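ATP phosphoribosyltransferase regulatory subunit (PDB 1Z7M) is required for the first step of histidine biosynthesis and may let histidine exert feedback control on ATP phosphoribosyltransferase activity. Local coordinates at residues S254-L259 with I272-G277; S181-Q186 with Y285-F290; R225-E230 with N242-T247. One frame throughout, in Å; residues are numbered along the deposited sequence.

Interaction 1 (S254-L259 with I272-G277); sequences SSFDQL and IIIDLG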
loop_
_atom_site.group_PDB
_atom_site.type_symbol
_atom_site.label_atom_id
_atom_site.label_comp_id
_atom_site.label_asym_id
_atom_site.label_seq_id
_atom_site.Cartn_x
_atom_site.Cartn_y
_atom_site.Cartn_z
ATOM N N SER B 254 49.344 -8.697 -14.304
ATOM C CA SER B 254 49.249 -7.426 -13.590
ATOM C C SER B 254 48.285 -7.497 -12.397
ATOM O O SER B 254 48.642 -7.128 -11.278
ATOM C CB SER B 254 48.784 -6.332 -14.557
ATOM O OG SER B 254 48.222 -5.227 -13.869
ATOM N N SER B 255 47.067 -7.973 -12.656
ATOM C CA SER B 255 46.028 -8.093 -11.637
ATOM C C SER B 255 46.369 -9.083 -10.544
ATOM O O SER B 255 46.007 -8.867 -9.385
ATOM C CB SER B 255 44.695 -8.492 -12.274
ATOM O OG SER B 255 44.201 -7.445 -13.091
ATOM N N PHE B 256 47.050 -10.169 -10.913
ATOM C CA PHE B 256 47.453 -11.195 -9.953
ATOM C C PHE B 256 48.587 -10.708 -9.064
ATOM O O PHE B 256 48.717 -11.135 -7.918
ATOM C CB PHE B 256 47.928 -12.451 -10.651
ATOM C CG PHE B 256 48.530 -13.441 -9.714
ATOM C CD1 PHE B 256 47.733 -14.370 -9.055
ATOM C CD2 PHE B 256 49.892 -13.407 -9.435
ATOM C CE1 PHE B 256 48.283 -15.248 -8.132
ATOM C CE2 PHE B 256 50.446 -14.278 -8.514
ATOM C CZ PHE B 256 49.641 -15.201 -7.862
ATOM N N ASP B 257 49.438 -9.847 -9.619
ATOM C CA ASP B 257 50.547 -9.274 -8.865
ATOM C C ASP B 257 50.004 -8.389 -7.754
ATOM O O ASP B 257 50.493 -8.435 -6.630
ATOM C CB ASP B 257 51.449 -8.429 -9.766
ATOM C CG ASP B 257 52.545 -9.246 -10.434
ATOM O OD1 ASP B 257 52.873 -10.355 -9.928
ATOM O OD2 ASP B 257 53.089 -8.760 -11.453
ATOM N N GLN B 258 49.001 -7.574 -8.078
ATOM C CA GLN B 258 48.384 -6.688 -7.097
ATOM C C GLN B 258 47.848 -7.494 -5.907
ATOM O O GLN B 258 48.074 -7.138 -4.750
ATOM C CB GLN B 258 47.251 -5.893 -7.743
ATOM C CG GLN B 258 46.634 -4.869 -6.812
ATOM C CD GLN B 258 47.579 -3.740 -6.460
ATOM O OE1 GLN B 258 47.855 -2.875 -7.283
ATOM N NE2 GLN B 258 48.082 -3.745 -5.234
ATOM N N LEU B 259 47.139 -8.579 -6.193
ATOM C CA LEU B 259 46.600 -9.422 -5.132
ATOM C C LEU B 259 47.755 -9.986 -4.316
ATOM O O LEU B 259 47.706 -10.021 -3.093
ATOM C CB LEU B 259 45.779 -10.579 -5.720
ATOM C CG LEU B 259 44.577 -10.186 -6.579
ATOM C CD1 LEU B 259 43.987 -11.416 -7.223
ATOM C CD2 LEU B 259 43.553 -9.465 -5.733
ATOM N N ILE B 272 46.267 -14.481 4.080
ATOM C CA ILE B 272 45.273 -14.159 3.068
ATOM C C ILE B 272 45.223 -15.256 2.011
ATOM O O ILE B 272 46.207 -15.954 1.768
ATOM C CB ILE B 272 45.597 -12.816 2.376
ATOM C CG1 ILE B 272 45.706 -11.713 3.421
ATOM C CG2 ILE B 272 44.533 -12.482 1.355
ATOM C CD1 ILE B 272 44.529 -11.650 4.344
ATOM N N ILE B 273 44.068 -15.405 1.385
ATOM C CA ILE B 273 43.905 -16.406 0.355
ATOM C C ILE B 273 43.482 -15.741 -0.948
ATOM O O ILE B 273 42.581 -14.906 -0.976
ATOM C CB ILE B 273 42.892 -17.438 0.803
ATOM C CG1 ILE B 273 43.479 -18.209 1.976
ATOM C CG2 ILE B 273 42.559 -18.362 -0.315
ATOM C CD1 ILE B 273 42.477 -19.063 2.704
ATOM N N ILE B 274 44.161 -16.093 -2.028
ATOM C CA ILE B 274 43.843 -15.506 -3.312
ATOM C C ILE B 274 42.948 -16.437 -4.117
ATOM O O ILE B 274 43.285 -17.603 -4.342
ATOM C CB ILE B 274 45.139 -15.176 -4.102
ATOM C CG1 ILE B 274 45.996 -14.191 -3.294
ATOM C CG2 ILE B 274 44.782 -14.596 -5.471
ATOM C CD1 ILE B 274 47.305 -13.763 -3.945
ATOM N N ASP B 275 41.787 -15.923 -4.517
ATOM C CA ASP B 275 40.848 -16.704 -5.307
ATOM C C ASP B 275 40.689 -16.059 -6.673
ATOM O O ASP B 275 40.031 -15.031 -6.820
ATOM C CB ASP B 275 39.479 -16.783 -4.635
ATOM C CG ASP B 275 38.623 -17.903 -5.205
ATOM O OD1 ASP B 275 38.731 -18.177 -6.424
ATOM O OD2 ASP B 275 37.840 -18.509 -4.436
ATOM N N LEU B 276 41.306 -16.660 -7.679
ATOM C CA LEU B 276 41.213 -16.121 -9.024
ATOM C C LEU B 276 39.934 -16.618 -9.687
ATOM O O LEU B 276 39.657 -16.301 -10.838
ATOM C CB LEU B 276 42.435 -16.549 -9.838
ATOM C CG LEU B 276 43.775 -15.981 -9.370
ATOM C CD1 LEU B 276 44.914 -16.600 -10.163
ATOM C CD2 LEU B 276 43.755 -14.480 -9.536
ATOM N N GLY B 277 39.158 -17.404 -8.951
ATOM C CA GLY B 277 37.920 -17.921 -9.497
ATOM C C GLY B 277 36.719 -17.235 -8.887
ATOM O O GLY B 277 35.590 -17.683 -9.046
#
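Leu259, on helix 250-267, and Ile274, on the short strand 272-274, meet through methyl groups, and Leu276 and Phe256 extend the same apolar patch toward the earlier turn of the helix. Leu259 can be followed outward. Its CB points at the strand segment and already lies 4.0 Å from CD1 of Ile274. CG stands beside the backbone N and anti to the carbonyl carbon (chi1 -60°), a torsion that carries the isobutyl end to the strand side chains. CD1 is the working tip: it touches CG2 of Ile274 at 3.7 Å and CD2 of Leu276 at 3.8 Å, fitting between two residues that flank Asp275. Ile274 answers with both branches, for while CG2 receives that methyl, its CD1 reaches past to the helix backbone, 3.8 Å from the carbonyl carbon of Leu259. A beta-branched residue suits this place because one side chain can cover two spots on the helix.

One turn earlier, the Phe256 ring offers CD1 to CD1 of Leu276 at 3.8 Å, the two side chains crossing at about a right angle. The aromatic ring also packs on Leu237 and Leu240 of helix 237-246.

Asp275 points the other way, and its OD1 accepts from Gly277 N at 2.7 Å. This Asx turn bends the chain between Asp275 and Gly277. The strand itself is hydrogen-bonded through its backbone to Ile179 of strand 175-181, so the contact lays a helix against the edge strand, within this chain, of the mixed sheet. All four touching side chains are buried hydrocarbon, which implies that the join depends on dispersion and the exclusion of water, with shape rather than polar pairing setting its geometry.

Interaction 2 (S181-Q186 with Y285-F290); sequences SAKFFQ and YTDLMF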
loop_
_atom_site.group_PDB
_atom_site.type_symbol
_atom_site.label_atom_id
_atom_site.label_comp_id
_atom_site.label_asym_id
_atom_site.label_seq_id
_atom_site.Cartn_x
_atom_site.Cartn_y
_atom_site.Cartn_z
ATOM N N SER B 181 40.040 -10.211 -7.876
ATOM C CA SER B 181 40.060 -9.076 -8.786
ATOM C C SER B 181 39.011 -9.142 -9.898
ATOM O O SER B 181 38.993 -10.080 -10.691
ATOM C CB SER B 181 41.440 -8.963 -9.408
ATOM O OG SER B 181 41.474 -7.909 -10.349
ATOM N N ALA B 182 38.142 -8.134 -9.947
ATOM C CA ALA B 182 37.106 -8.074 -10.961
ATOM C C ALA B 182 37.806 -7.913 -12.296
ATOM O O ALA B 182 37.372 -8.443 -13.314
ATOM C CB ALA B 182 36.192 -6.890 -10.707
ATOM N N LYS B 183 38.909 -7.179 -12.277
ATOM C CA LYS B 183 39.687 -6.920 -13.479
ATOM C C LYS B 183 40.289 -8.199 -14.071
ATOM O O LYS B 183 40.357 -8.356 -15.288
ATOM C CB LYS B 183 40.785 -5.914 -13.151
ATOM C CG LYS B 183 41.124 -4.951 -14.274
ATOM C CD LYS B 183 42.157 -3.920 -13.805
ATOM C CE LYS B 183 42.703 -3.051 -14.949
ATOM N NZ LYS B 183 43.422 -3.839 -16.015
ATOM N N PHE B 184 40.738 -9.105 -13.212
ATOM C CA PHE B 184 41.304 -10.368 -13.659
ATOM C C PHE B 184 40.121 -11.213 -14.131
ATOM O O PHE B 184 40.203 -11.885 -15.159
ATOM C CB PHE B 184 42.027 -11.049 -12.498
ATOM C CG PHE B 184 42.562 -12.433 -12.812
ATOM C CD1 PHE B 184 43.924 -12.635 -13.030
ATOM C CD2 PHE B 184 41.711 -13.540 -12.852
ATOM C CE1 PHE B 184 44.424 -13.910 -13.278
ATOM C CE2 PHE B 184 42.205 -14.820 -13.102
ATOM C CZ PHE B 184 43.558 -15.005 -13.315
ATOM N N PHE B 185 39.020 -11.179 -13.379
ATOM C CA PHE B 185 37.831 -11.932 -13.753
ATOM C C PHE B 185 37.437 -11.488 -15.149
ATOM O O PHE B 185 37.258 -12.310 -16.041
ATOM C CB PHE B 185 36.668 -11.642 -12.803
ATOM C CG PHE B 185 35.328 -12.107 -13.324
ATOM C CD1 PHE B 185 34.973 -13.453 -13.273
ATOM C CD2 PHE B 185 34.427 -11.196 -13.874
ATOM C CE1 PHE B 185 33.753 -13.878 -13.752
ATOM C CE2 PHE B 185 33.208 -11.616 -14.355
ATOM C CZ PHE B 185 32.868 -12.959 -14.294
ATOM N N GLN B 186 37.312 -10.178 -15.333
ATOM C CA GLN B 186 36.922 -9.638 -16.622
ATOM C C GLN B 186 37.874 -10.035 -17.719
ATOM O O GLN B 186 37.451 -10.541 -18.761
ATOM C CB GLN B 186 36.789 -8.121 -16.555
ATOM C CG GLN B 186 35.357 -7.683 -16.299
ATOM C CD GLN B 186 35.272 -6.449 -15.425
ATOM O OE1 GLN B 186 35.981 -5.457 -15.665
ATOM N NE2 GLN B 186 34.396 -6.493 -14.403
ATOM N N TYR B 285 31.184 -3.690 -9.473
ATOM C CA TYR B 285 32.424 -3.907 -8.743
ATOM C C TYR B 285 33.621 -3.639 -9.645
ATOM O O TYR B 285 33.866 -4.363 -10.612
ATOM C CB TYR B 285 32.482 -5.330 -8.191
ATOM C CG TYR B 285 31.949 -5.474 -6.773
ATOM C CD1 TYR B 285 30.716 -4.936 -6.407
ATOM C CD2 TYR B 285 32.656 -6.199 -5.815
ATOM C CE1 TYR B 285 30.195 -5.116 -5.118
ATOM C CE2 TYR B 285 32.145 -6.390 -4.523
ATOM C CZ TYR B 285 30.909 -5.844 -4.182
ATOM O OH TYR B 285 30.398 -6.019 -2.914
ATOM N N THR B 286 34.360 -2.588 -9.296
ATOM C CA THR B 286 35.533 -2.126 -10.035
ATOM C C THR B 286 36.699 -3.099 -10.133
ATOM O O THR B 286 37.072 -3.497 -11.229
ATOM C CB THR B 286 36.075 -0.805 -9.438
ATOM O OG1 THR B 286 35.057 0.201 -9.504
ATOM C CG2 THR B 286 37.301 -0.333 -10.204
ATOM N N ASP B 287 37.294 -3.468 -9.003
ATOM C CA ASP B 287 38.427 -4.385 -9.053
ATOM C C ASP B 287 38.595 -5.260 -7.809
ATOM O O ASP B 287 38.229 -6.435 -7.810
ATOM C CB ASP B 287 39.708 -3.593 -9.314
ATOM C CG ASP B 287 40.881 -4.486 -9.647
ATOM O OD1 ASP B 287 41.231 -5.323 -8.798
ATOM O OD2 ASP B 287 41.457 -4.362 -10.748
ATOM N N LEU B 288 39.172 -4.697 -6.753
ATOM C CA LEU B 288 39.358 -5.463 -5.528
ATOM C C LEU B 288 38.003 -5.860 -4.957
ATOM O O LEU B 288 37.065 -5.061 -4.962
ATOM C CB LEU B 288 40.135 -4.648 -4.490
ATOM C CG LEU B 288 40.171 -5.265 -3.090
ATOM C CD1 LEU B 288 40.856 -6.633 -3.124
ATOM C CD2 LEU B 288 40.876 -4.311 -2.135
ATOM N N MET B 289 37.916 -7.105 -4.490
ATOM C CA MET B 289 36.705 -7.659 -3.888
ATOM C C MET B 289 37.138 -8.766 -2.931
ATOM O O MET B 289 38.065 -9.504 -3.239
ATOM C CB MET B 289 35.779 -8.214 -4.969
ATOM C CG MET B 289 36.399 -9.269 -5.861
ATOM S SD MET B 289 35.360 -9.688 -7.285
ATOM C CE MET B 289 36.133 -11.088 -7.876
ATOM N N PHE B 290 36.482 -8.892 -1.778
ATOM C CA PHE B 290 36.896 -9.897 -0.804
ATOM C C PHE B 290 35.786 -10.489 0.044
ATOM O O PHE B 290 34.821 -9.814 0.361
ATOM C CB PHE B 290 37.942 -9.272 0.107
ATOM C CG PHE B 290 37.567 -7.907 0.589
ATOM C CD1 PHE B 290 36.910 -7.736 1.794
ATOM C CD2 PHE B 290 37.833 -6.785 -0.187
ATOM C CE1 PHE B 290 36.523 -6.468 2.223
ATOM C CE2 PHE B 290 37.449 -5.516 0.233
ATOM C CZ PHE B 290 36.794 -5.360 1.441
#
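Ala182 N donates to the backbone O of Asp287 at 2.7 Å, a nearly straight bond at a strand-to-helix junction of the HisRS-like, class-II aminoacyl-tRNA synthetase fold, where strand 175-181 of the mixed sheet gives way to helix 182-191. Just before it, Ser181 pairs with Leu288 as an antiparallel non-hydrogen-bonded bridge, and Ser181 is also the N-cap of the helix. Its OG, anti to the backbone N (chi1 177°), serves both partners: it donates to Asp287 OD1 at 3.0 Å, approaching from above the carboxylate plane, and accepts from Phe184 N at 3.2 Å. A small hydroxyl suits the spot, since it can donate one hydrogen bond and accept another at a buried turn.

The other carboxylate oxygen of Asp287 lies against the aliphatic part of Lys183, whose NZ remains 5.6 Å from OD2, too far for a salt bridge. With an alanine at Asp287 the Ser181 hydroxyl would probably lose its acceptor and be freer to turn away from the helix start. The acid lies beside the N-terminal end of helix 182-191, where the helix dipole would be expected to suit a negative charge.

In the next shell, Met289 is linked by its backbone to Gly180 and Leu288 to Arg306, which fixes strand 288-294 between its two neighbours. The Met289 side chain, extended beyond CG, places CE 4.0 Å from Ser181 N, its SD being near the Ala182 methyl. Alanine leaves room for the loop to come close: its CB rests 3.4 Å from the carbonyl O of Tyr285.

Interaction 3 (R225-E230 with N242-T247); sequences RGLLKE and NLVTNT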
loop_
_atom_site.group_PDB
_atom_site.type_symbol
_atom_site.label_atom_id
_atom_site.label_comp_id
_atom_site.label_asym_id
_atom_site.label_seq_id
_atom_site.Cartn_x
_atom_site.Cartn_y
_atom_site.Cartn_z
ATOM N N ARG B 225 43.885 -22.917 -20.907
ATOM C CA ARG B 225 43.185 -24.119 -20.497
ATOM C C ARG B 225 43.685 -24.588 -19.133
ATOM O O ARG B 225 42.898 -25.005 -18.279
ATOM C CB ARG B 225 43.390 -25.220 -21.529
ATOM C CG ARG B 225 42.803 -26.558 -21.116
ATOM C CD ARG B 225 43.179 -27.645 -22.106
ATOM N NE ARG B 225 42.914 -27.217 -23.478
ATOM C CZ ARG B 225 43.835 -26.775 -24.334
ATOM N NH1 ARG B 225 45.114 -26.704 -23.982
ATOM N NH2 ARG B 225 43.468 -26.377 -25.545
ATOM N N GLY B 226 45.003 -24.526 -18.940
ATOM C CA GLY B 226 45.601 -24.944 -17.679
ATOM C C GLY B 226 45.098 -24.053 -16.560
ATOM O O GLY B 226 44.727 -24.524 -15.496
ATOM N N LEU B 227 45.068 -22.754 -16.823
ATOM C CA LEU B 227 44.607 -21.766 -15.865
ATOM C C LEU B 227 43.151 -22.012 -15.500
ATOM O O LEU B 227 42.837 -22.273 -14.348
ATOM C CB LEU B 227 44.750 -20.374 -16.465
ATOM C CG LEU B 227 44.496 -19.171 -15.560
ATOM C CD1 LEU B 227 45.433 -19.240 -14.395
ATOM C CD2 LEU B 227 44.702 -17.872 -16.318
ATOM N N LEU B 228 42.258 -21.927 -16.479
ATOM C CA LEU B 228 40.838 -22.137 -16.223
ATOM C C LEU B 228 40.572 -23.317 -15.312
ATOM O O LEU B 228 39.949 -23.157 -14.268
ATOM C CB LEU B 228 40.070 -22.328 -17.532
ATOM C CG LEU B 228 39.807 -21.060 -18.346
ATOM C CD1 LEU B 228 39.133 -21.424 -19.634
ATOM C CD2 LEU B 228 38.944 -20.089 -17.552
ATOM N N LYS B 229 41.044 -24.498 -15.704
ATOM C CA LYS B 229 40.843 -25.719 -14.916
ATOM C C LYS B 229 41.318 -25.594 -13.468
ATOM O O LYS B 229 40.744 -26.198 -12.564
ATOM C CB LYS B 229 41.603 -26.891 -15.537
ATOM C CG LYS B 229 41.127 -27.360 -16.879
ATOM C CD LYS B 229 41.939 -28.588 -17.327
ATOM C CE LYS B 229 41.465 -29.142 -18.676
ATOM N NZ LYS B 229 40.025 -29.575 -18.651
ATOM N N GLU B 230 42.373 -24.805 -13.273
ATOM C CA GLU B 230 43.014 -24.613 -11.977
ATOM C C GLU B 230 42.379 -23.583 -11.040
ATOM O O GLU B 230 42.121 -23.894 -9.877
ATOM C CB GLU B 230 44.486 -24.245 -12.212
ATOM C CG GLU B 230 45.463 -24.688 -11.126
ATOM C CD GLU B 230 45.642 -26.196 -11.068
ATOM O OE1 GLU B 230 46.564 -26.655 -10.353
ATOM O OE2 GLU B 230 44.859 -26.918 -11.732
ATOM N N ASN B 242 52.397 -19.304 -11.381
ATOM C CA ASN B 242 52.973 -19.924 -12.570
ATOM C C ASN B 242 51.999 -19.790 -13.717
ATOM O O ASN B 242 52.235 -19.050 -14.675
ATOM C CB ASN B 242 53.240 -21.409 -12.330
ATOM C CG ASN B 242 54.503 -21.648 -11.538
ATOM O OD1 ASN B 242 54.634 -21.188 -10.400
ATOM N ND2 ASN B 242 55.451 -22.364 -12.138
ATOM N N LEU B 243 50.899 -20.525 -13.592
ATOM C CA LEU B 243 49.830 -20.552 -14.575
ATOM C C LEU B 243 49.503 -19.182 -15.138
ATOM O O LEU B 243 49.231 -19.042 -16.337
ATOM C CB LEU B 243 48.593 -21.150 -13.934
ATOM C CG LEU B 243 48.864 -22.538 -13.378
ATOM C CD1 LEU B 243 47.866 -22.847 -12.293
ATOM C CD2 LEU B 243 48.811 -23.559 -14.494
ATOM N N VAL B 244 49.526 -18.177 -14.274
ATOM C CA VAL B 244 49.227 -16.829 -14.703
ATOM C C VAL B 244 50.291 -16.303 -15.657
ATOM O O VAL B 244 49.970 -15.898 -16.773
ATOM C CB VAL B 244 49.089 -15.874 -13.495
ATOM C CG1 VAL B 244 48.731 -14.465 -13.969
ATOM C CG2 VAL B 244 48.022 -16.385 -12.562
ATOM N N THR B 245 51.553 -16.322 -15.227
ATOM C CA THR B 245 52.668 -15.835 -16.061
ATOM C C THR B 245 52.811 -16.585 -17.398
ATOM O O THR B 245 53.200 -16.000 -18.409
ATOM C CB THR B 245 54.022 -15.923 -15.314
ATOM O OG1 THR B 245 54.209 -17.260 -14.838
ATOM C CG2 THR B 245 54.062 -14.964 -14.142
ATOM N N ASN B 246 52.495 -17.873 -17.405
ATOM C CA ASN B 246 52.589 -18.641 -18.626
ATOM C C ASN B 246 51.642 -18.118 -19.676
ATOM O O ASN B 246 51.927 -18.187 -20.861
ATOM C CB ASN B 246 52.286 -20.100 -18.355
ATOM C CG ASN B 246 53.235 -20.694 -17.371
ATOM O OD1 ASN B 246 54.260 -20.096 -17.064
ATOM N ND2 ASN B 246 52.915 -21.877 -16.866
ATOM N N THR B 247 50.503 -17.602 -19.250
ATOM C CA THR B 247 49.539 -17.069 -20.203
ATOM C C THR B 247 50.184 -15.870 -20.894
ATOM O O THR B 247 49.750 -15.445 -21.961
ATOM C CB THR B 247 48.237 -16.612 -19.492
ATOM O OG1 THR B 247 48.501 -15.417 -18.741
ATOM C CG2 THR B 247 47.714 -17.719 -18.557
#
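Leu227 and Leu243 carry the apolar part of this helix-helix contact. CD1 of Leu227 lies 3.7 Å from CB of Leu243, the side chains meeting at a slant, and it also approaches CG2 of Val244 at 4.3 Å. The other methyl, CD2, turns to CG2 of Thr247 at 3.8 Å. With CG anti to the backbone N (chi1 -172°), the Leu227 fork is brought to the facing segment although its CB does not aim there, and one branched residue thereby reaches both Leu243 and Thr247. Leu243, whose CB does point across, sends CD1 to the methylene chain of Glu230. The backbone of Gly226 also comes near this leucine, its C lying 4.3 Å from CD2 of Leu243.

Two polar residues have both an apolar and a polar role. Glu230 is two-faced: its CB and CG pack on Leu243, while OE1 forms a salt bridge with Arg239 from the same helix as Leu243, giving the two helices a charged link beside the apolar one. Thr247 divides its labour similarly. Its methyl stays with Leu227, and OG1 donates to Val244 O and is also hydrogen-bonded to Asp249 N near the start of the next helix.

Beyond the pair, Leu252 of helix 250-267 touches both Leu227 and Thr247, and Leu188 of helix 182-191 also packs on Leu227. The segment axes approach to 9.2 Å and run roughly antiparallel, with 148° between their directions. Helices 222-231 and 237-246, joined by a short connection, thus form an antiparallel helical hairpin, packed within the group of helices that the chain inserts between strands 175-181 and 272-274.

From the N terminus, the chain leaves strand 175-181 and enters helix 182-191 at the first segment of interaction 2. It then runs through several helices, and interaction 3 closes a short loop between helices 222-231 and 237-246. Helix 250-267 follows, and interaction 1 closes the next loop as the chain returns to the sheet at strand 272-274. Strand 288-294 finally completes interaction 2, the long closure within which the other two nest in series. Interactions 1 and 2 touch through Phe184 with Leu276 and Ser255, and Val244 joins interactions 1 and 3. Together they tie the inserted helices to one end of the mixed sheet.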